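Local structure of TSC1 N-terminal domain (7A0M) at residues Leu278-Arg282 / Glu364-Ser369. The protein is a subunit of the TSC complex, a regulator of mTORC1, and its N-terminal domain probably binds phosphoinositides at the lysosome. Residues are numbered along the deposited sequence; the frame is centred on the assembly and turned at random.
Sequences LFWDR and EIRERS
A type I beta turn from Phe279 to Arg282, just past helix 267-278, docks on helix 357-373 in the Hamartin family region of this all-helical domain. Phe279 and Arg368 stack across the contact. The guanidinium lies flat over one face of the ring, with planes 11° apart and centres 4.3 Å apart, a cation-pi pair. Arg368 CD adds a CH-pi contact over the same face. The arginine chain runs extended from CG to NE, which carries its head to the turn. There Arg368 NH1 donates in the guanidinium plane to a lone pair of Leu278 O at 2.8 Å. Arg368 NH1 also forms a salt bridge with Asp281 OD1 at 3.1 Å, on the syn side, while NH2 bonds weakly to the same oxygen. The carboxylate stands steeply to the guanidinium, at 81°. Glu364 CB meets the ring edge, 3.4 Å from Phe279 CZ. Ile365 CD1 touches Phe279 CE1 at 3.5 Å and Leu278 CD2 at 4.0 Å. A methionine at Arg368 would probably leave Asp281 without its charge partner and Leu278 O without this donor. One arginine thus joins charge, hydrogen bonding and aromatic stacking, which is likely to hold the turn against the helix.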
ATOM      1  N   LEU B 278     -11.894  -3.783 -16.393  1.00 52.64           N
ATOM      2  CA  LEU B 278     -11.964  -2.521 -15.665  1.00 56.63           C
ATOM      3  C   LEU B 278     -13.015  -1.588 -16.255  1.00 56.48           C
ATOM      4  O   LEU B 278     -13.600  -0.776 -15.530  1.00 58.55           O
ATOM      5  CB  LEU B 278     -10.589  -1.850 -15.654  1.00 51.64           C
ATOM      6  CG  LEU B 278     -10.386  -0.685 -14.685  1.00 47.86           C
ATOM      7  CD1 LEU B 278     -10.554  -1.154 -13.246  1.00 43.29           C
ATOM      8  CD2 LEU B 278      -9.015  -0.059 -14.888  1.00 47.25           C
ATOM      9  N   PHE B 279     -13.272  -1.687 -17.560  1.00 49.96           N
ATOM     10  CA  PHE B 279     -14.274  -0.877 -18.246  1.00 62.62           C
ATOM     11  C   PHE B 279     -15.473  -1.718 -18.670  1.00 61.60           C
ATOM     12  O   PHE B 279     -16.032  -1.528 -19.752  1.00 68.30           O
ATOM     13  CB  PHE B 279     -13.681  -0.172 -19.464  1.00 67.77           C
ATOM     14  CG  PHE B 279     -12.823   1.010 -19.129  1.00 71.11           C
ATOM     15  CD1 PHE B 279     -11.642   0.860 -18.423  1.00 77.16           C
ATOM     16  CD2 PHE B 279     -13.210   2.282 -19.515  1.00 82.02           C
ATOM     17  CE1 PHE B 279     -10.862   1.955 -18.118  1.00 85.48           C
ATOM     18  CE2 PHE B 279     -12.434   3.379 -19.211  1.00 87.66           C
ATOM     19  CZ  PHE B 279     -11.258   3.214 -18.512  1.00 86.66           C
ATOM     20  N   TRP B 280     -15.873  -2.668 -17.823  1.00 74.92           N
ATOM     21  CA  TRP B 280     -16.962  -3.570 -18.180  1.00 68.78           C
ATOM     22  C   TRP B 280     -18.281  -2.829 -18.374  1.00 70.07           C
ATOM     23  O   TRP B 280     -19.140  -3.288 -19.134  1.00 78.14           O
ATOM     24  CB  TRP B 280     -17.116  -4.649 -17.109  1.00 67.56           C
ATOM     25  CG  TRP B 280     -18.038  -5.752 -17.511  1.00 63.08           C
ATOM     26  CD1 TRP B 280     -19.292  -5.989 -17.031  1.00 64.70           C
ATOM     27  CD2 TRP B 280     -17.782  -6.766 -18.488  1.00 59.92           C
ATOM     28  NE1 TRP B 280     -19.832  -7.093 -17.645  1.00 68.70           N
ATOM     29  CE2 TRP B 280     -18.925  -7.588 -18.545  1.00 63.28           C
ATOM     30  CE3 TRP B 280     -16.698  -7.062 -19.321  1.00 62.98           C
ATOM     31  CZ2 TRP B 280     -19.014  -8.685 -19.398  1.00 54.91           C
ATOM     32  CZ3 TRP B 280     -16.789  -8.151 -20.168  1.00 58.19           C
ATOM     33  CH2 TRP B 280     -17.939  -8.949 -20.200  1.00 57.24           C
ATOM     34  N   ASP B 281     -18.459  -1.688 -17.708  1.00 63.84           N
ATOM     35  CA  ASP B 281     -19.699  -0.931 -17.832  1.00 71.28           C
ATOM     36  C   ASP B 281     -19.764  -0.081 -19.096  1.00 77.36           C
ATOM     37  O   ASP B 281     -20.809   0.526 -19.358  1.00 89.78           O
ATOM     38  CB  ASP B 281     -19.903  -0.044 -16.600  1.00 80.63           C
ATOM     39  CG  ASP B 281     -18.701   0.832 -16.297  1.00 84.97           C
ATOM     40  OD1 ASP B 281     -17.786   0.920 -17.142  1.00 82.32           O
ATOM     41  OD2 ASP B 281     -18.673   1.436 -15.205  1.00 85.04           O
ATOM     42  N   ARG B 282     -18.692  -0.018 -19.878  1.00 75.69           N
ATOM     43  CA  ARG B 282     -18.689   0.776 -21.101  1.00 84.66           C
ATOM     44  C   ARG B 282     -18.923  -0.102 -22.325  1.00 92.38           C
ATOM     45  O   ARG B 282     -19.850  -0.914 -22.350  1.00101.69           O
ATOM     46  CB  ARG B 282     -17.371   1.539 -21.247  1.00 89.64           C
ATOM     47  CG  ARG B 282     -17.324   2.461 -22.457  1.00105.19           C
ATOM     48  CD  ARG B 282     -15.977   3.156 -22.583  1.00109.81           C
ATOM     49  NE  ARG B 282     -15.686   4.011 -21.435  1.00111.61           N
ATOM     50  CZ  ARG B 282     -16.078   5.276 -21.327  1.00122.39           C
ATOM     51  NH1 ARG B 282     -16.785   5.838 -22.299  1.00136.07           N
ATOM     52  NH2 ARG B 282     -15.766   5.979 -20.247  1.00114.26           N
ATOM     53  N   GLU B 364      -7.719   7.212 -17.895  1.00 44.07           N
ATOM     54  CA  GLU B 364      -8.915   6.541 -17.397  1.00 48.92           C
ATOM     55  C   GLU B 364      -8.575   5.220 -16.716  1.00 50.83           C
ATOM     56  O   GLU B 364      -9.182   4.867 -15.699  1.00 53.29           O
ATOM     57  CB  GLU B 364      -9.900   6.323 -18.544  1.00 51.91           C
ATOM     58  CG  GLU B 364     -10.586   7.590 -19.029  1.00 60.58           C
ATOM     59  CD  GLU B 364     -11.396   7.367 -20.290  1.00 73.88           C
ATOM     60  OE1 GLU B 364     -11.408   6.225 -20.795  1.00 81.82           O
ATOM     61  OE2 GLU B 364     -12.022   8.331 -20.778  1.00 82.12           O
ATOM     62  N   ILE B 365      -7.616   4.470 -17.267  1.00 57.24           N
ATOM     63  CA  ILE B 365      -7.173   3.237 -16.618  1.00 50.81           C
ATOM     64  C   ILE B 365      -6.561   3.543 -15.257  1.00 45.65           C
ATOM     65  O   ILE B 365      -6.817   2.842 -14.271  1.00 43.47           O
ATOM     66  CB  ILE B 365      -6.188   2.474 -17.524  1.00 45.90           C
ATOM     67  CG1 ILE B 365      -6.887   1.992 -18.796  1.00 50.67           C
ATOM     68  CG2 ILE B 365      -5.571   1.299 -16.776  1.00 39.22           C
ATOM     69  CD1 ILE B 365      -7.677   0.716 -18.618  1.00 63.56           C
ATOM     70  N   ARG B 366      -5.744   4.597 -15.183  1.00 47.37           N
ATOM     71  CA  ARG B 366      -5.142   4.991 -13.912  1.00 55.45           C
ATOM     72  C   ARG B 366      -6.203   5.401 -12.901  1.00 51.34           C
ATOM     73  O   ARG B 366      -6.177   4.964 -11.744  1.00 45.69           O
ATOM     74  CB  ARG B 366      -4.155   6.135 -14.135  1.00 62.35           C
ATOM     75  CG  ARG B 366      -2.847   5.723 -14.764  1.00 64.97           C
ATOM     76  CD  ARG B 366      -1.855   6.862 -14.688  1.00 59.36           C
ATOM     77  NE  ARG B 366      -2.033   7.839 -15.755  1.00 64.91           N
ATOM     78  CZ  ARG B 366      -1.312   7.857 -16.872  1.00 66.36           C
ATOM     79  NH1 ARG B 366      -0.364   6.948 -17.065  1.00 71.29           N
ATOM     80  NH2 ARG B 366      -1.536   8.781 -17.794  1.00 65.18           N
ATOM     81  N   GLU B 367      -7.142   6.253 -13.321  1.00 52.78           N
ATOM     82  CA  GLU B 367      -8.138   6.774 -12.392  1.00 54.02           C
ATOM     83  C   GLU B 367      -9.010   5.657 -11.830  1.00 55.87           C
ATOM     84  O   GLU B 367      -9.408   5.699 -10.660  1.00 50.61           O
ATOM     85  CB  GLU B 367      -8.994   7.832 -13.088  1.00 53.79           C
ATOM     86  CG  GLU B 367      -9.769   8.737 -12.141  1.00 81.65           C
ATOM     87  CD  GLU B 367      -8.861   9.544 -11.228  1.00 90.24           C
ATOM     88  OE1 GLU B 367      -8.420   9.008 -10.189  1.00 91.20           O
ATOM     89  OE2 GLU B 367      -8.583  10.717 -11.554  1.00 92.50           O
ATOM     90  N   ARG B 368      -9.308   4.644 -12.645  1.00 42.15           N
ATOM     91  CA  ARG B 368     -10.085   3.507 -12.171  1.00 44.02           C
ATOM     92  C   ARG B 368      -9.246   2.512 -11.382  1.00 44.67           C
ATOM     93  O   ARG B 368      -9.808   1.709 -10.629  1.00 40.59           O
ATOM     94  CB  ARG B 368     -10.753   2.797 -13.351  1.00 54.27           C
ATOM     95  CG  ARG B 368     -11.836   3.616 -14.030  1.00 61.36           C
ATOM     96  CD  ARG B 368     -12.694   2.746 -14.929  1.00 63.94           C
ATOM     97  NE  ARG B 368     -13.869   3.459 -15.419  1.00 66.96           N
ATOM     98  CZ  ARG B 368     -15.015   2.870 -15.747  1.00 63.93           C
ATOM     99  NH1 ARG B 368     -15.143   1.555 -15.632  1.00 59.57           N
ATOM    100  NH2 ARG B 368     -16.034   3.595 -16.186  1.00 62.66           N
ATOM    101  N   SER B 369      -7.922   2.543 -11.536  1.00 40.57           N
ATOM    102  CA  SER B 369      -7.039   1.700 -10.742  1.00 38.00           C
ATOM    103  C   SER B 369      -6.733   2.290  -9.372  1.00 51.16           C
ATOM    104  O   SER B 369      -6.081   1.622  -8.561  1.00 51.08           O
ATOM    105  CB  SER B 369      -5.730   1.450 -11.495  1.00 40.71           C
ATOM    106  OG  SER B 369      -5.959   0.768 -12.714  1.00 40.12           O
TER